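Local atomic coordinates of Ice-binding protein (Colwellia, PDB entry 3WP9), a protein that binds to the surface of ice crystals, inhibits their growth and ice recrystallization, which may protect membranes from freezing injury. Residues E50-G62 / C66-V78. Residues are numbered along the deposited sequence; the frame is centred on the assembly and turned at random.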
loop_
_atom_site.group_PDB
_atom_site.type_symbol
_atom_site.label_atom_id
_atom_site.label_comp_id
_atom_site.label_asym_id
_atom_site.label_seq_id
_atom_site.Cartn_x
_atom_site.Cartn_y
_atom_site.Cartn_z
ATOM N N GLU A 50 0.956 18.095 -6.272
ATOM C CA GLU A 50 0.170 17.026 -5.702
ATOM C C GLU A 50 0.908 16.256 -4.582
ATOM O O GLU A 50 0.294 15.361 -3.980
ATOM C CB GLU A 50 -0.277 16.015 -6.802
ATOM C CG GLU A 50 -1.074 16.675 -7.901
ATOM C CD GLU A 50 -1.335 15.709 -9.027
ATOM O OE1 GLU A 50 -2.426 15.054 -8.987
ATOM O OE2 GLU A 50 -0.419 15.550 -9.889
ATOM N N VAL A 51 2.187 16.553 -4.314
ATOM C CA VAL A 51 2.969 15.784 -3.350
ATOM C C VAL A 51 3.399 16.780 -2.228
ATOM O O VAL A 51 4.026 17.812 -2.541
ATOM C CB VAL A 51 4.187 15.079 -4.013
ATOM C CG1 VAL A 51 4.981 14.247 -3.021
ATOM C CG2 VAL A 51 3.695 14.127 -5.126
ATOM N N THR A 52 2.995 16.527 -0.974
ATOM C CA THR A 52 3.584 17.376 0.093
ATOM C C THR A 52 4.984 17.041 0.586
ATOM O O THR A 52 5.625 17.923 1.182
ATOM C CB THR A 52 2.702 17.451 1.305
ATOM O OG1 THR A 52 2.651 16.127 1.881
ATOM C CG2 THR A 52 1.303 18.039 0.905
ATOM N N GLY A 53 5.480 15.828 0.412
ATOM C CA GLY A 53 6.871 15.516 0.664
ATOM C C GLY A 53 7.794 15.639 -0.529
ATOM O O GLY A 53 7.643 16.543 -1.349
ATOM N N ALA A 54 8.768 14.748 -0.602
ATOM C CA ALA A 54 9.799 14.786 -1.625
ATOM C C ALA A 54 9.383 13.824 -2.720
ATOM O O ALA A 54 8.675 12.831 -2.449
ATOM C CB ALA A 54 11.124 14.312 -1.084
ATOM N N MET A 55 9.868 14.096 -3.911
ATOM C CA MET A 55 9.661 13.235 -5.061
ATOM C C MET A 55 11.037 12.881 -5.563
ATOM O O MET A 55 11.791 13.811 -5.941
ATOM C CB MET A 55 8.902 14.034 -6.128
ATOM C CG MET A 55 8.501 13.220 -7.326
ATOM S SD MET A 55 7.757 14.319 -8.586
ATOM C CE MET A 55 6.236 14.758 -7.806
ATOM N N TYR A 56 11.382 11.572 -5.558
ATOM C CA TYR A 56 12.655 11.118 -5.937
ATOM C C TYR A 56 12.647 10.425 -7.249
ATOM O O TYR A 56 11.803 9.501 -7.457
ATOM C CB TYR A 56 13.130 10.130 -4.860
ATOM C CG TYR A 56 13.464 10.828 -3.565
ATOM C CD1 TYR A 56 14.614 11.611 -3.460
ATOM C CD2 TYR A 56 12.597 10.749 -2.460
ATOM C CE1 TYR A 56 14.906 12.292 -2.268
ATOM C CE2 TYR A 56 12.893 11.377 -1.260
ATOM C CZ TYR A 56 14.017 12.169 -1.191
ATOM O OH TYR A 56 14.291 12.812 -0.012
ATOM N N THR A 57 13.633 10.742 -8.087
ATOM C CA THR A 57 13.847 10.015 -9.351
ATOM C C THR A 57 15.256 9.491 -9.534
ATOM O O THR A 57 16.179 9.951 -8.833
ATOM C CB THR A 57 13.399 10.888 -10.565
ATOM O OG1 THR A 57 14.129 12.117 -10.554
ATOM C CG2 THR A 57 11.918 11.339 -10.403
ATOM N N VAL A 58 15.421 8.538 -10.454
ATOM C CA VAL A 58 16.718 8.019 -10.759
ATOM C C VAL A 58 17.586 9.012 -11.563
ATOM O O VAL A 58 18.800 8.821 -11.645
ATOM C CB VAL A 58 16.643 6.689 -11.462
ATOM C CG1 VAL A 58 15.795 5.751 -10.659
ATOM C CG2 VAL A 58 16.075 6.775 -12.899
ATOM N N ASP A 59 16.990 10.069 -12.137
ATOM C CA ASP A 59 17.712 10.884 -13.104
ATOM C C ASP A 59 17.126 12.264 -13.019
ATOM O O ASP A 59 16.486 12.617 -11.986
ATOM C CB ASP A 59 17.631 10.243 -14.516
ATOM C CG ASP A 59 16.197 10.059 -15.012
ATOM O OD1 ASP A 59 15.253 10.640 -14.450
ATOM O OD2 ASP A 59 16.012 9.317 -16.006
ATOM N N SER A 60 17.359 13.108 -14.011
ATOM C CA SER A 60 16.872 14.456 -13.832
ATOM C C SER A 60 15.671 14.678 -14.772
ATOM O O SER A 60 15.306 15.839 -15.035
ATOM C CB SER A 60 18.001 15.431 -14.106
ATOM O OG SER A 60 18.443 15.171 -15.440
ATOM N N ALA A 61 15.057 13.575 -15.215
ATOM C CA ALA A 61 13.931 13.605 -16.175
ATOM C C ALA A 61 12.508 13.688 -15.543
ATOM O O ALA A 61 11.484 13.679 -16.249
ATOM C CB ALA A 61 14.024 12.412 -17.128
ATOM N N GLY A 62 12.451 13.767 -14.223
ATOM C CA GLY A 62 11.202 13.814 -13.509
ATOM C C GLY A 62 10.588 15.200 -13.416
ATOM O O GLY A 62 11.085 16.182 -13.995
ATOM N N CYS A 66 10.406 20.212 -8.451
ATOM C CA CYS A 66 10.611 19.578 -7.151
ATOM C C CYS A 66 11.350 18.235 -7.164
ATOM O O CYS A 66 11.856 17.806 -6.124
ATOM C CB CYS A 66 9.261 19.396 -6.485
ATOM S SG CYS A 66 8.311 18.058 -7.301
ATOM N N SER A 67 11.442 17.539 -8.294
ATOM C CA SER A 67 11.990 16.194 -8.160
ATOM C C SER A 67 13.490 16.229 -7.851
ATOM O O SER A 67 14.187 17.197 -8.225
ATOM C CB SER A 67 11.695 15.301 -9.365
ATOM O OG SER A 67 12.304 15.801 -10.552
ATOM N N ILE A 68 13.970 15.156 -7.210
ATOM C CA ILE A 68 15.348 15.080 -6.698
ATOM C C ILE A 68 16.033 13.865 -7.291
ATOM O O ILE A 68 15.516 12.721 -7.223
ATOM C CB ILE A 68 15.322 14.997 -5.174
ATOM C CG1 ILE A 68 14.762 16.329 -4.624
ATOM C CG2 ILE A 68 16.746 14.691 -4.716
ATOM C CD1 ILE A 68 14.090 16.261 -3.262
ATOM N N ASN A 69 17.122 14.134 -7.989
ATOM C CA ASN A 69 17.900 13.075 -8.626
ATOM C C ASN A 69 18.644 12.318 -7.512
ATOM O O ASN A 69 19.643 12.801 -6.977
ATOM C CB ASN A 69 18.893 13.723 -9.621
ATOM C CG ASN A 69 19.566 12.724 -10.524
ATOM O OD1 ASN A 69 19.660 11.545 -10.193
ATOM N ND2 ASN A 69 20.039 13.178 -11.692
ATOM N N SER A 70 18.100 11.166 -7.117
ATOM C CA SER A 70 18.601 10.428 -5.961
ATOM C C SER A 70 18.543 8.924 -6.210
ATOM O O SER A 70 17.827 8.214 -5.469
ATOM C CB SER A 70 17.762 10.796 -4.730
ATOM O OG SER A 70 18.499 10.689 -3.547
ATOM N N PRO A 71 19.303 8.430 -7.223
ATOM C CA PRO A 71 19.228 7.037 -7.670
ATOM C C PRO A 71 19.644 6.043 -6.622
ATOM O O PRO A 71 19.091 4.934 -6.554
ATOM C CB PRO A 71 20.151 6.994 -8.885
ATOM C CG PRO A 71 21.151 8.085 -8.614
ATOM C CD PRO A 71 20.277 9.177 -8.031
ATOM N N TYR A 72 20.613 6.423 -5.764
ATOM C CA TYR A 72 21.029 5.430 -4.756
ATOM C C TYR A 72 20.018 5.168 -3.585
ATOM O O TYR A 72 19.761 4.020 -3.201
ATOM C CB TYR A 72 22.455 5.712 -4.290
ATOM C CG TYR A 72 23.002 4.510 -3.587
ATOM C CD1 TYR A 72 23.407 3.365 -4.319
ATOM C CD2 TYR A 72 23.111 4.481 -2.191
ATOM C CE1 TYR A 72 23.913 2.221 -3.676
ATOM C CE2 TYR A 72 23.610 3.373 -1.550
ATOM C CZ TYR A 72 23.992 2.253 -2.267
ATOM O OH TYR A 72 24.463 1.151 -1.629
ATOM N N LEU A 73 19.449 6.247 -3.048
ATOM C CA LEU A 73 18.380 6.194 -2.070
ATOM C C LEU A 73 17.257 5.325 -2.636
ATOM O O LEU A 73 16.678 4.494 -1.932
ATOM C CB LEU A 73 17.828 7.573 -1.786
ATOM C CG LEU A 73 16.548 7.584 -0.947
ATOM C CD1 LEU A 73 16.531 6.641 0.268
ATOM C CD2 LEU A 73 16.136 8.979 -0.492
ATOM N N LEU A 74 16.999 5.503 -3.942
ATOM C CA LEU A 74 15.882 4.748 -4.545
ATOM C C LEU A 74 16.186 3.291 -4.722
ATOM O O LEU A 74 15.333 2.447 -4.538
ATOM C CB LEU A 74 15.501 5.356 -5.875
ATOM C CG LEU A 74 14.570 6.562 -5.716
ATOM C CD1 LEU A 74 14.650 7.335 -7.024
ATOM C CD2 LEU A 74 13.129 6.294 -5.301
ATOM N N GLU A 75 17.420 2.997 -5.063
ATOM C CA GLU A 75 17.883 1.631 -5.193
ATOM C C GLU A 75 17.742 0.877 -3.878
ATOM O O GLU A 75 17.269 -0.258 -3.887
ATOM C CB GLU A 75 19.356 1.643 -5.565
ATOM C CG GLU A 75 19.816 0.253 -5.989
ATOM C CD GLU A 75 21.289 0.226 -6.355
ATOM O OE1 GLU A 75 21.874 1.300 -6.686
ATOM O OE2 GLU A 75 21.855 -0.883 -6.323
ATOM N N LEU A 76 18.126 1.527 -2.763
ATOM C CA LEU A 76 17.966 0.943 -1.436
ATOM C C LEU A 76 16.478 0.729 -1.136
ATOM O O LEU A 76 16.136 -0.394 -0.772
ATOM C CB LEU A 76 18.595 1.795 -0.327
ATOM C CG LEU A 76 20.118 1.952 -0.406
ATOM C CD1 LEU A 76 20.573 2.883 0.737
ATOM C CD2 LEU A 76 20.754 0.587 -0.368
ATOM N N ALA A 77 15.638 1.775 -1.265
ATOM C CA ALA A 77 14.175 1.639 -1.062
ATOM C C ALA A 77 13.557 0.513 -1.858
ATOM O O ALA A 77 12.769 -0.319 -1.308
ATOM C CB ALA A 77 13.427 2.925 -1.401
ATOM N N VAL A 78 13.862 0.468 -3.175
ATOM C CA VAL A 78 13.291 -0.625 -3.989
ATOM C C VAL A 78 13.730 -2.003 -3.534
ATOM O O VAL A 78 12.962 -2.998 -3.503
ATOM C CB VAL A 78 13.517 -0.376 -5.489
ATOM C CG1 VAL A 78 13.179 -1.646 -6.322
ATOM C CG2 VAL A 78 12.689 0.812 -5.964
HETATM O O HOH W 1 10.734 16.862 -4.061
HETATM O O HOH W 2 14.111 14.467 -12.031
#
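Three backbone hydrogen bonds join T57 and M55 to the strand beside them. T57 N gives a nearly straight bond to I68 O (2.9 Å), S70 N reaches T57 O at 2.8 Å with the same straightness, and the more bent I68 N to M55 O bond (2.9 Å) completes the parallel ladder. At its start, water 1 accepts from M55 N. Water 2 sits on the face carrying T57 and S67: it donates to T57 OG1 and S67 OG and accepts from G62 N, tying G62, in the loop after strand 55-57, to the side chains of both strands. S67 OG is also hydrogen-bonded to P63 O. D59 OD1 accepts from A61 N in an Asx turn, and D59 OD2 bonds OG1 of T40, a residue that probably binds ice.

Strand 67-69 is the outermost of the long parallel sheet of this right-handed beta-helix, and after it the chain turns at S70 into helix 71-89, whose first turns, 71-78, run at 96° to strand 55-57. Y56 is the link to that helix. L73 CD2 lies over one face of its ring, 4.0 Å from the centroid in a CH-pi contact, while I68 runs alongside, pointing the same way. Beneath the ring's root, L74 CD1 presses on Y56 CB (3.8 Å) and on the T57 carbonyl carbon; the L74 and V58 side chains cross at about a right angle, CD1 meeting CG1. On the M55 side, its CE, brought round by the bend at chi3 (-70°), rests 3.9 Å from C66 SG, the sulfur disulfide-bonded to C48.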